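PDB 5IZS: designed protein 5L6HC3_1, which assembles with two further copies of itself into a designed helical homotrimer whose assembly specificity is meant to come from buried hydrogen-bond networks. Local coordinates for residues C[11-16]-C[75-80]. Residues are numbered along the deposited sequence; the frame is centred on the assembly and turned at random.
Sequences QRLNIE and EESRYI
Leu13 is the one side chain of 11-16 that bridges to 75-80, and its CD2 methyl makes the closest contacts, meeting Glu76, Ser77 and Ile80 in turn. Its torsion explains the reach: CG stands anti to the backbone N (chi1 -169°), which carries the branched isopropyl end across the gap between two helices whose local axes lie 10.8 Å apart and run nearly antiparallel, at 173°. Glu76 comes first along the second segment. Its CB lies 3.8 Å from Leu13 CD2, an aliphatic contact made at the base of the chain, while the extended remainder leads the carboxylate to a salt bridge with Arg72, one turn earlier on the same helix. Glu16 OE1 stands 5.8 Å from Glu76 OE2; Arg72, which also makes a long, weak ion pair with Glu16, probably eases this like-charged approach. Ser77 is the residue level with Leu13, their CA atoms 7.9 Å apart. Here Leu13 CD2 sits 3.2 Å from Ser77 OG, close for carbon against oxygen, and 3.8 Å from Ser77 N, so it rests against the backbone amide as well as the hydroxyl. That OG is buried but engaged: it is hydrogen-bonded to the carbonyl of Ala73 and to NE2 of Gln11 of the third subunit. Ile80, a turn further on, adds only a loose apolar touch, CD1 to Leu13 CD2 at 4.5 Å. Between the segments 142 Å² is buried, a modest patch centred on the leucine. Around it, Ser77 and Ile80 also pack on Leu10 of helix 6-41, and Asn14 and Gln11 turn to the other two subunits, where their amides hydrogen-bond across the interfaces; the pair forms the end of the two-helix hairpin near the chain termini, away from the connecting loop, within the six-helix trimer.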
ATOM      1  N   GLN C  11      18.949   3.769   8.362  1.00 40.69           N
ATOM      2  CA  GLN C  11      17.904   2.868   8.821  1.00 40.62           C
ATOM      3  C   GLN C  11      16.631   3.620   9.212  1.00 42.59           C
ATOM      4  O   GLN C  11      15.533   3.223   8.822  1.00 42.64           O
ATOM      5  CB  GLN C  11      18.409   2.036  10.000  1.00 40.56           C
ATOM      6  CG  GLN C  11      17.438   0.966  10.459  1.00 44.28           C
ATOM      7  CD  GLN C  11      17.277  -0.158   9.452  1.00 48.73           C
ATOM      8  OE1 GLN C  11      18.072  -0.297   8.523  1.00 53.14           O
ATOM      9  NE2 GLN C  11      16.240  -0.969   9.633  1.00 45.30           N
ATOM     10  N   ARG C  12      16.777   4.703   9.972  1.00 41.57           N
ATOM     11  CA  ARG C  12      15.625   5.494  10.405  1.00 42.41           C
ATOM     12  C   ARG C  12      14.950   6.162   9.205  1.00 38.16           C
ATOM     13  O   ARG C  12      13.738   6.378   9.205  1.00 34.90           O
ATOM     14  CB  ARG C  12      16.044   6.543  11.443  1.00 50.83           C
ATOM     15  CG  ARG C  12      14.878   7.161  12.212  1.00 60.87           C
ATOM     16  CD  ARG C  12      15.316   8.307  13.131  1.00 71.29           C
ATOM     17  NE  ARG C  12      15.778   7.860  14.443  1.00 79.94           N
ATOM     18  CZ  ARG C  12      17.000   8.077  14.920  1.00 85.90           C
ATOM     19  NH1 ARG C  12      17.895   8.735  14.195  1.00 87.85           N
ATOM     20  NH2 ARG C  12      17.330   7.635  16.127  1.00 88.07           N
ATOM     21  N   LEU C  13      15.745   6.468   8.180  1.00 40.72           N
ATOM     22  CA  LEU C  13      15.229   6.994   6.921  1.00 36.27           C
ATOM     23  C   LEU C  13      14.252   5.990   6.307  1.00 36.18           C
ATOM     24  O   LEU C  13      13.188   6.368   5.821  1.00 32.31           O
ATOM     25  CB  LEU C  13      16.384   7.299   5.957  1.00 41.35           C
ATOM     26  CG  LEU C  13      16.127   8.097   4.676  1.00 43.67           C
ATOM     27  CD1 LEU C  13      15.314   9.344   4.969  1.00 45.90           C
ATOM     28  CD2 LEU C  13      17.450   8.470   4.019  1.00 37.75           C
ATOM     29  N   ASN C  14      14.602   4.709   6.366  1.00 36.54           N
ATOM     30  CA  ASN C  14      13.740   3.648   5.848  1.00 37.11           C
ATOM     31  C   ASN C  14      12.499   3.423   6.713  1.00 40.41           C
ATOM     32  O   ASN C  14      11.427   3.096   6.204  1.00 38.90           O
ATOM     33  CB  ASN C  14      14.523   2.342   5.720  1.00 37.08           C
ATOM     34  CG  ASN C  14      15.692   2.453   4.757  1.00 36.28           C
ATOM     35  OD1 ASN C  14      15.694   3.292   3.854  1.00 33.75           O
ATOM     36  ND2 ASN C  14      16.694   1.601   4.942  1.00 31.74           N
ATOM     37  N   ILE C  15      12.654   3.597   8.024  1.00 43.56           N
ATOM     38  CA  ILE C  15      11.534   3.504   8.956  1.00 37.09           C
ATOM     39  C   ILE C  15      10.546   4.631   8.703  1.00 42.96           C
ATOM     40  O   ILE C  15       9.333   4.414   8.656  1.00 44.33           O
ATOM     41  CB  ILE C  15      12.012   3.547  10.420  1.00 31.78           C
ATOM     42  CG1 ILE C  15      12.496   2.161  10.844  1.00 30.98           C
ATOM     43  CG2 ILE C  15      10.894   4.005  11.348  1.00 32.51           C
ATOM     44  CD1 ILE C  15      11.421   1.096  10.768  1.00 29.35           C
ATOM     45  N   GLU C  16      11.079   5.836   8.529  1.00 37.48           N
ATOM     46  CA  GLU C  16      10.270   6.993   8.190  1.00 40.06           C
ATOM     47  C   GLU C  16       9.598   6.759   6.838  1.00 40.32           C
ATOM     48  O   GLU C  16       8.469   7.195   6.608  1.00 47.02           O
ATOM     49  CB  GLU C  16      11.129   8.258   8.165  1.00 42.94           C
ATOM     50  CG  GLU C  16      10.347   9.547   8.321  1.00 47.72           C
ATOM     51  CD  GLU C  16      11.221  10.770   8.153  1.00 64.99           C
ATOM     52  OE1 GLU C  16      12.437  10.599   7.920  1.00 63.93           O
ATOM     53  OE2 GLU C  16      10.694  11.899   8.248  1.00 63.32           O
ATOM     54  N   GLU C  75      17.835  10.648  -2.176  1.00 31.04           N
ATOM     55  CA  GLU C  75      18.819  11.725  -2.202  1.00 31.48           C
ATOM     56  C   GLU C  75      19.488  11.902  -0.842  1.00 31.13           C
ATOM     57  O   GLU C  75      20.696  12.123  -0.763  1.00 34.14           O
ATOM     58  CB  GLU C  75      18.172  13.038  -2.641  1.00 37.15           C
ATOM     59  CG  GLU C  75      19.158  14.181  -2.855  1.00 45.31           C
ATOM     60  CD  GLU C  75      19.455  14.955  -1.580  1.00 49.29           C
ATOM     61  OE1 GLU C  75      18.800  14.689  -0.549  1.00 52.27           O
ATOM     62  OE2 GLU C  75      20.346  15.829  -1.605  1.00 53.42           O
ATOM     63  N   GLU C  76      18.696  11.828   0.224  1.00 30.60           N
ATOM     64  CA  GLU C  76      19.229  11.952   1.577  1.00 31.53           C
ATOM     65  C   GLU C  76      20.193  10.808   1.866  1.00 31.39           C
ATOM     66  O   GLU C  76      21.193  10.987   2.563  1.00 27.31           O
ATOM     67  CB  GLU C  76      18.105  11.972   2.615  1.00 38.18           C
ATOM     68  CG  GLU C  76      17.353  13.292   2.708  1.00 46.46           C
ATOM     69  CD  GLU C  76      16.482  13.375   3.949  1.00 51.80           C
ATOM     70  OE1 GLU C  76      17.028  13.258   5.068  1.00 56.63           O
ATOM     71  OE2 GLU C  76      15.253  13.542   3.807  1.00 51.74           O
ATOM     72  N   SER C  77      19.891   9.636   1.313  1.00 30.82           N
ATOM     73  CA  SER C  77      20.747   8.465   1.469  1.00 32.02           C
ATOM     74  C   SER C  77      22.103   8.671   0.808  1.00 36.08           C
ATOM     75  O   SER C  77      23.138   8.328   1.379  1.00 31.20           O
ATOM     76  CB  SER C  77      20.072   7.225   0.889  1.00 33.30           C
ATOM     77  OG  SER C  77      18.965   6.833   1.682  1.00 33.49           O
ATOM     78  N   ARG C  78      22.086   9.219  -0.405  1.00 37.14           N
ATOM     79  CA  ARG C  78      23.316   9.560  -1.111  1.00 41.47           C
ATOM     80  C   ARG C  78      24.194  10.466  -0.261  1.00 44.28           C
ATOM     81  O   ARG C  78      25.396  10.252  -0.139  1.00 44.03           O
ATOM     82  CB  ARG C  78      23.022  10.270  -2.429  1.00 43.45           C
ATOM     83  CG  ARG C  78      22.347   9.466  -3.519  1.00 47.50           C
ATOM     84  CD  ARG C  78      22.274  10.314  -4.793  1.00 55.19           C
ATOM     85  NE  ARG C  78      22.012  11.725  -4.494  1.00 58.25           N
ATOM     86  CZ  ARG C  78      22.919  12.698  -4.570  1.00 59.30           C
ATOM     87  NH1 ARG C  78      24.163  12.422  -4.943  1.00 61.17           N
ATOM     88  NH2 ARG C  78      22.583  13.947  -4.270  1.00 56.08           N
ATOM     89  N   TYR C  79      23.574  11.495   0.305  1.00 43.01           N
ATOM     90  CA  TYR C  79      24.269  12.475   1.131  1.00 42.16           C
ATOM     91  C   TYR C  79      25.003  11.828   2.302  1.00 44.63           C
ATOM     92  O   TYR C  79      26.098  12.247   2.684  1.00 42.72           O
ATOM     93  CB  TYR C  79      23.273  13.508   1.650  1.00 36.18           C
ATOM     94  CG  TYR C  79      23.824  14.389   2.737  1.00 35.44           C
ATOM     95  CD1 TYR C  79      24.762  15.368   2.447  1.00 41.53           C
ATOM     96  CD2 TYR C  79      23.408  14.245   4.055  1.00 35.81           C
ATOM     97  CE1 TYR C  79      25.276  16.182   3.439  1.00 38.39           C
ATOM     98  CE2 TYR C  79      23.915  15.058   5.056  1.00 36.74           C
ATOM     99  CZ  TYR C  79      24.849  16.026   4.742  1.00 34.29           C
ATOM    100  OH  TYR C  79      25.359  16.837   5.731  1.00 31.53           O
ATOM    101  N   ILE C  80      24.381  10.797   2.859  1.00 47.43           N
ATOM    102  CA  ILE C  80      24.899  10.096   4.026  1.00 49.01           C
ATOM    103  C   ILE C  80      26.110   9.227   3.661  1.00 54.13           C
ATOM    104  O   ILE C  80      26.902   8.864   4.523  1.00 57.70           O
ATOM    105  CB  ILE C  80      23.770   9.246   4.678  1.00 46.35           C
ATOM    106  CG1 ILE C  80      22.698  10.168   5.261  1.00 45.12           C
ATOM    107  CG2 ILE C  80      24.292   8.344   5.784  1.00 48.23           C
ATOM    108  CD1 ILE C  80      21.462   9.445   5.740  1.00 42.38           C
TER